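Local atomic coordinates of 6-phosphofructokinase subunit beta (Saccharomyces cerevisiae, PDB entry 3O8O), a protein that catalyses the ATP-dependent phosphorylation of D-fructose 6-phosphate to fructose 1,6-bisphosphate, the first committing step of glycolysis. Residues V193-G198 / I283-H288; I154-S159 / C201-L206. All coordinates share one frame; numbering follows the deposited sequence.

Interaction 1 of 2, residues V193-G198 / I283-H288; sequences VVEVMG and ITTLGH. With F6P (6-O-phosphono-beta-D-fructofuranose), chain K.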
loop_
_atom_site.group_PDB
_atom_site.type_symbol
_atom_site.label_atom_id
_atom_site.label_comp_id
_atom_site.label_asym_id
_atom_site.label_seq_id
_atom_site.Cartn_x
_atom_site.Cartn_y
_atom_site.Cartn_z
ATOM N N VAL B 193 36.531 6.463 -40.886
ATOM C CA VAL B 193 36.079 7.657 -41.567
ATOM C C VAL B 193 34.614 7.342 -41.866
ATOM O O VAL B 193 34.297 6.541 -42.751
ATOM C CB VAL B 193 36.857 7.869 -42.868
ATOM C CG1 VAL B 193 36.298 9.051 -43.643
ATOM C CG2 VAL B 193 38.301 8.108 -42.543
ATOM N N VAL B 194 33.717 7.953 -41.104
ATOM C CA VAL B 194 32.300 7.704 -41.289
ATOM C C VAL B 194 31.661 8.714 -42.228
ATOM O O VAL B 194 31.577 9.895 -41.912
ATOM C CB VAL B 194 31.557 7.731 -39.934
ATOM C CG1 VAL B 194 30.134 7.233 -40.116
ATOM C CG2 VAL B 194 32.294 6.876 -38.913
ATOM N N GLU B 195 31.223 8.239 -43.387
ATOM C CA GLU B 195 30.568 9.102 -44.359
ATOM C C GLU B 195 29.085 9.275 -44.005
ATOM O O GLU B 195 28.308 8.325 -43.999
ATOM C CB GLU B 195 30.679 8.515 -45.755
ATOM C CG GLU B 195 30.378 9.540 -46.822
ATOM C CD GLU B 195 29.890 8.895 -48.093
ATOM O OE1 GLU B 195 30.481 7.840 -48.461
ATOM O OE2 GLU B 195 28.930 9.440 -48.707
ATOM N N VAL B 196 28.707 10.515 -43.744
ATOM C CA VAL B 196 27.353 10.854 -43.342
ATOM C C VAL B 196 26.553 11.658 -44.378
ATOM O O VAL B 196 27.120 12.395 -45.168
ATOM C CB VAL B 196 27.429 11.623 -42.008
ATOM C CG1 VAL B 196 26.548 12.870 -42.053
ATOM C CG2 VAL B 196 27.069 10.675 -40.867
ATOM N N MET B 197 25.232 11.521 -44.357
ATOM C CA MET B 197 24.382 12.234 -45.303
ATOM C C MET B 197 24.275 13.712 -44.997
ATOM O O MET B 197 24.991 14.230 -44.139
ATOM C CB MET B 197 22.970 11.645 -45.328
ATOM C CG MET B 197 22.886 10.241 -45.866
ATOM S SD MET B 197 21.217 9.891 -46.346
ATOM C CE MET B 197 21.421 8.504 -47.449
ATOM N N GLY B 198 23.368 14.380 -45.703
ATOM C CA GLY B 198 23.167 15.798 -45.489
ATOM C C GLY B 198 23.204 16.603 -46.771
ATOM O O GLY B 198 23.022 17.825 -46.759
ATOM N N ILE B 283 36.600 2.834 -43.940
ATOM C CA ILE B 283 35.586 3.812 -44.326
ATOM C C ILE B 283 34.220 3.194 -44.110
ATOM O O ILE B 283 33.995 2.034 -44.440
ATOM C CB ILE B 283 35.711 4.222 -45.816
ATOM C CG1 ILE B 283 36.942 5.114 -46.020
ATOM C CG2 ILE B 283 34.452 4.956 -46.268
ATOM C CD1 ILE B 283 37.127 5.585 -47.472
ATOM N N THR B 284 33.309 3.973 -43.549
ATOM C CA THR B 284 31.960 3.501 -43.291
ATOM C C THR B 284 30.957 4.445 -43.927
ATOM O O THR B 284 30.977 5.646 -43.652
ATOM C CB THR B 284 31.660 3.477 -41.790
ATOM O OG1 THR B 284 32.645 2.700 -41.099
ATOM C CG2 THR B 284 30.319 2.866 -41.555
ATOM N N THR B 285 30.087 3.935 -44.790
ATOM C CA THR B 285 29.091 4.822 -45.361
ATOM C C THR B 285 27.712 4.369 -44.892
ATOM O O THR B 285 27.138 3.401 -45.399
ATOM C CB THR B 285 29.165 4.859 -46.886
ATOM O OG1 THR B 285 30.446 5.365 -47.279
ATOM C CG2 THR B 285 28.106 5.793 -47.438
ATOM N N LEU B 286 27.201 5.082 -43.897
ATOM C CA LEU B 286 25.912 4.787 -43.303
ATOM C C LEU B 286 24.795 4.686 -44.331
ATOM O O LEU B 286 23.954 3.787 -44.263
ATOM C CB LEU B 286 25.583 5.851 -42.258
ATOM C CG LEU B 286 26.648 6.006 -41.163
ATOM C CD1 LEU B 286 26.054 6.814 -39.969
ATOM C CD2 LEU B 286 27.128 4.612 -40.705
ATOM N N GLY B 287 24.778 5.601 -45.284
ATOM C CA GLY B 287 23.747 5.526 -46.294
ATOM C C GLY B 287 22.362 5.777 -45.736
ATOM O O GLY B 287 22.210 6.481 -44.733
ATOM N N HIS B 288 21.354 5.183 -46.369
ATOM C CA HIS B 288 19.965 5.379 -45.962
ATOM C C HIS B 288 19.465 4.957 -44.577
ATOM O O HIS B 288 18.339 5.298 -44.224
ATOM C CB HIS B 288 19.047 4.786 -47.028
ATOM C CG HIS B 288 19.230 5.402 -48.377
ATOM N ND1 HIS B 288 20.300 5.101 -49.191
ATOM C CD2 HIS B 288 18.509 6.344 -49.033
ATOM C CE1 HIS B 288 20.228 5.831 -50.289
ATOM N NE2 HIS B 288 19.153 6.594 -50.218
HETATM O O1 F6P K . 16.779 14.371 -49.343
HETATM C C1 F6P K . 18.170 14.593 -49.115
HETATM C C2 F6P K . 18.893 13.248 -49.032
HETATM O O2 F6P K . 18.400 12.451 -47.963
HETATM C C3 F6P K . 20.397 13.419 -48.828
HETATM O O3 F6P K . 20.756 13.470 -47.442
HETATM C C4 F6P K . 20.946 12.196 -49.625
HETATM O O4 F6P K . 22.300 12.384 -50.051
HETATM C C5 F6P K . 19.917 12.102 -50.793
HETATM O O5 F6P K . 18.682 12.511 -50.205
HETATM C C6 F6P K . 19.658 10.690 -51.261
HETATM O O6 F6P K . 18.695 10.810 -52.310
HETATM P P F6P K . 18.265 9.351 -52.829
HETATM O O1P F6P K . 17.601 8.635 -51.711
HETATM O O2P F6P K . 17.208 9.506 -54.033
HETATM O O3P F6P K . 19.566 8.496 -53.303
#
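Val193, Val194 and Glu195 pair in parallel register with Ile283, Thr284 and Thr285, the axes of the two short strands 4.6 Å apart at closest approach and 20° from parallel. They are neighbours in the four-stranded parallel sheet of the N-terminal phosphofructokinase domain, where strand 281-285 is outermost within the chain and strand 191-196 also bonds to strand 248-253. Thr284 bonds through both its backbone groups to the neighbouring strand: its N donates to Val193 O (2.9 Å) and its O accepts from Glu195 N. A weak bond of 3.4 Å from Leu286 N to Glu195 O closes the ladder, and beyond it the chains diverge. On one face of the sheet Leu286 sets its CG against Val194 CG1 at 3.8 Å, the two side chains crossing at a slant, while its CD1 reaches Val196 CG2; helix 167-187 covers this leucine with Ile174 and Ala177. The opposite face, lined by Val193, Glu195, Ile283 and Thr285, meets Pro266 of helix 266-275. Here Glu195 and Thr285 lie alongside each other, and Thr285 OG1 donates to Glu195 OE1 (2.7 Å) from above the carboxylate plane, 47° out of it. Past the strand ends both segments reach fructose 6-phosphate, in a site completed by a neighbouring subunit. Gly198 N donates to the sugar's O3, and His288 NE2 donates to phosphate oxygen O1P at 3.0 Å. Met197, its CG anti to the carbonyl carbon and its chain extended, reaches from one diverging end to the other. Its methyl makes a CH-pi contact with the imidazole, CE lying 3.8 Å from the centroid of the His288 ring and 5° off the ring normal.

Interaction 2 of 2, residues I154-S159 / C201-L206; sequences IDNDMS and CGWLAL. With F6P (6-O-phosphono-beta-D-fructofuranose), chain K.
Asn156 lays its amide nitrogen over one face of the Trp203 indole, ND2 standing 3.2 Å from Trp203 CE2 and offset toward the rim of the ring system. The amide and indole planes are 69° apart, so the nitrogen end of the amide dips toward the ring instead of stacking flat on it. With CG anti to the backbone nitrogen (chi1 -158°), Asn156 also brings CB to 3.7 Å from Trp203 CE3. The amide is fixed at both its polar atoms: Thr164 N donates to OD1, and ND2 donates to Asp162 O. Tyr168 meets the indole edge-to-face, and Ala167 of helix 167-187 touches both Asn156 and Trp203. Next to this dense patch, Leu204 leans over the loop backbone, its CD1 3.4 Å from Ile154 O. Cys201, just before the helix, packs its CB against Asp157 CB (3.4 Å). The thiol sulfur accepts a bond from Trp203 N (3.4 Å), which ties the first turn of helix 203-212 to the residue just before its N-cap, Gly202. The contact thins out along the loop: Asp157 is already partly exposed, and the partly exposed Ser159 and Met158, the latter modelled only as far as CB, make no contact with segment 201-206. On the ligand side the CB of Asp155 points away from segment 201-206, and its OD1 accepts a hydrogen bond from O3 of fructose 6-phosphate (2.6 Å). Ile154 CD1 flanks the sugar near O2. The arrangement belongs to the phosphofructokinase active site, in which the loop following strand 146-151, seated on the start of helix 203-212, presents Asp155, the predicted proton acceptor, to the sugar substrate.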
loop_
_atom_site.group_PDB
_atom_site.type_symbol
_atom_site.label_atom_id
_atom_site.label_comp_id
_atom_site.label_asym_id
_atom_site.label_seq_id
_atom_site.Cartn_x
_atom_site.Cartn_y
_atom_site.Cartn_z
ATOM N N ILE B 154 15.899 15.129 -43.621
ATOM C CA ILE B 154 16.893 14.804 -42.603
ATOM C C ILE B 154 18.103 15.738 -42.620
ATOM O O ILE B 154 18.859 15.777 -41.640
ATOM C CB ILE B 154 17.441 13.350 -42.723
ATOM C CG1 ILE B 154 18.043 13.107 -44.099
ATOM C CG2 ILE B 154 16.355 12.358 -42.455
ATOM C CD1 ILE B 154 18.761 11.772 -44.196
ATOM N N ASP B 155 18.261 16.492 -43.718
ATOM C CA ASP B 155 19.388 17.417 -43.927
ATOM C C ASP B 155 19.447 18.704 -43.101
ATOM O O ASP B 155 20.533 19.215 -42.846
ATOM C CB ASP B 155 19.473 17.788 -45.401
ATOM C CG ASP B 155 19.483 16.564 -46.316
ATOM O OD1 ASP B 155 20.065 15.516 -45.940
ATOM O OD2 ASP B 155 18.918 16.663 -47.428
ATOM N N ASN B 156 18.289 19.214 -42.679
ATOM C CA ASN B 156 18.206 20.445 -41.884
ATOM C C ASN B 156 18.944 21.548 -42.623
ATOM O O ASN B 156 19.848 22.172 -42.077
ATOM C CB ASN B 156 18.822 20.243 -40.484
ATOM C CG ASN B 156 18.308 21.263 -39.459
ATOM O OD1 ASN B 156 17.123 21.585 -39.442
ATOM N ND2 ASN B 156 19.193 21.754 -38.596
ATOM N N ASP B 157 18.565 21.783 -43.874
ATOM C CA ASP B 157 19.226 22.812 -44.660
ATOM C C ASP B 157 18.280 23.837 -45.293
ATOM O O ASP B 157 18.607 24.430 -46.319
ATOM C CB ASP B 157 20.092 22.175 -45.747
ATOM C CG ASP B 157 19.276 21.506 -46.816
ATOM O OD1 ASP B 157 18.051 21.728 -46.873
ATOM O OD2 ASP B 157 19.863 20.757 -47.614
ATOM N N MET B 158 17.109 24.034 -44.697
ATOM C CA MET B 158 16.158 25.022 -45.205
ATOM C C MET B 158 16.341 26.181 -44.225
ATOM O O MET B 158 15.999 26.092 -43.041
ATOM C CB MET B 158 14.741 24.456 -45.178
ATOM N N SER B 159 16.905 27.266 -44.739
ATOM C CA SER B 159 17.266 28.440 -43.946
ATOM C C SER B 159 16.328 29.141 -42.975
ATOM O O SER B 159 16.794 29.626 -41.942
ATOM C CB SER B 159 17.888 29.486 -44.877
ATOM O OG SER B 159 19.063 28.964 -45.480
ATOM N N CYS B 201 24.525 20.203 -46.784
ATOM C CA CYS B 201 24.528 20.778 -45.448
ATOM C C CYS B 201 25.408 19.935 -44.564
ATOM O O CYS B 201 25.601 18.753 -44.819
ATOM C CB CYS B 201 23.125 20.810 -44.881
ATOM S SG CYS B 201 23.060 21.721 -43.347
ATOM N N GLY B 202 25.956 20.539 -43.528
ATOM C CA GLY B 202 26.831 19.791 -42.649
ATOM C C GLY B 202 26.304 19.725 -41.232
ATOM O O GLY B 202 27.029 19.358 -40.299
ATOM N N TRP B 203 25.031 20.079 -41.071
ATOM C CA TRP B 203 24.382 20.064 -39.763
ATOM C C TRP B 203 24.479 18.694 -39.086
ATOM O O TRP B 203 24.764 18.609 -37.891
ATOM C CB TRP B 203 22.910 20.454 -39.893
ATOM C CG TRP B 203 22.263 20.570 -38.567
ATOM C CD1 TRP B 203 22.332 21.630 -37.703
ATOM C CD2 TRP B 203 21.501 19.564 -37.910
ATOM N NE1 TRP B 203 21.657 21.341 -36.544
ATOM C CE2 TRP B 203 21.135 20.076 -36.646
ATOM C CE3 TRP B 203 21.095 18.275 -38.263
ATOM C CZ2 TRP B 203 20.374 19.343 -35.736
ATOM C CZ3 TRP B 203 20.345 17.548 -37.359
ATOM C CH2 TRP B 203 19.989 18.086 -36.107
ATOM N N LEU B 204 24.224 17.635 -39.855
ATOM C CA LEU B 204 24.304 16.270 -39.357
ATOM C C LEU B 204 25.718 15.859 -38.961
ATOM O O LEU B 204 25.918 15.274 -37.887
ATOM C CB LEU B 204 23.779 15.287 -40.392
ATOM C CG LEU B 204 22.258 15.218 -40.535
ATOM C CD1 LEU B 204 21.901 14.332 -41.724
ATOM C CD2 LEU B 204 21.627 14.677 -39.260
ATOM N N ALA B 205 26.698 16.151 -39.814
ATOM C CA ALA B 205 28.088 15.798 -39.511
ATOM C C ALA B 205 28.598 16.545 -38.269
ATOM O O ALA B 205 29.247 15.964 -37.408
ATOM C CB ALA B 205 28.978 16.101 -40.712
ATOM N N LEU B 206 28.296 17.833 -38.178
ATOM C CA LEU B 206 28.727 18.634 -37.040
ATOM C C LEU B 206 28.156 18.100 -35.710
ATOM O O LEU B 206 28.926 17.672 -34.828
ATOM C CB LEU B 206 28.311 20.089 -37.263
ATOM C CG LEU B 206 28.369 21.122 -36.130
ATOM C CD1 LEU B 206 29.780 21.258 -35.537
ATOM C CD2 LEU B 206 27.895 22.450 -36.701
HETATM O O1 F6P K . 16.779 14.371 -49.343
HETATM C C1 F6P K . 18.170 14.593 -49.115
HETATM C C2 F6P K . 18.893 13.248 -49.032
HETATM O O2 F6P K . 18.400 12.451 -47.963
HETATM C C3 F6P K . 20.397 13.419 -48.828
HETATM O O3 F6P K . 20.756 13.470 -47.442
HETATM C C4 F6P K . 20.946 12.196 -49.625
HETATM O O4 F6P K . 22.300 12.384 -50.051
HETATM C C5 F6P K . 19.917 12.102 -50.793
HETATM O O5 F6P K . 18.682 12.511 -50.205
HETATM C C6 F6P K . 19.658 10.690 -51.261
HETATM O O6 F6P K . 18.695 10.810 -52.310
HETATM P P F6P K . 18.265 9.351 -52.829
HETATM O O1P F6P K . 17.601 8.635 -51.711
HETATM O O2P F6P K . 17.208 9.506 -54.033
HETATM O O3P F6P K . 19.566 8.496 -53.303
#

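Both interactions are buried parts of the N-terminal catalytic domain and meet at the same fructose 6-phosphate, their centres about 14 Å apart. Interaction 1 is built mainly on the backbone ladder of a parallel sheet, with apolar and polar side chains mixed on both faces; interaction 2 joins a loop to a helix start through van der Waals contacts of side chains with one another and with the loop backbone. Strand 191-196 and helix 203-212 are consecutive in the chain, and helix 167-187 packs against both contacts. They touch at several points, among them Met197 SD to Ile154 CD1 (3.8 Å). A backbone N-H of interaction 1 and a carboxylate of interaction 2 share the sugar's O3.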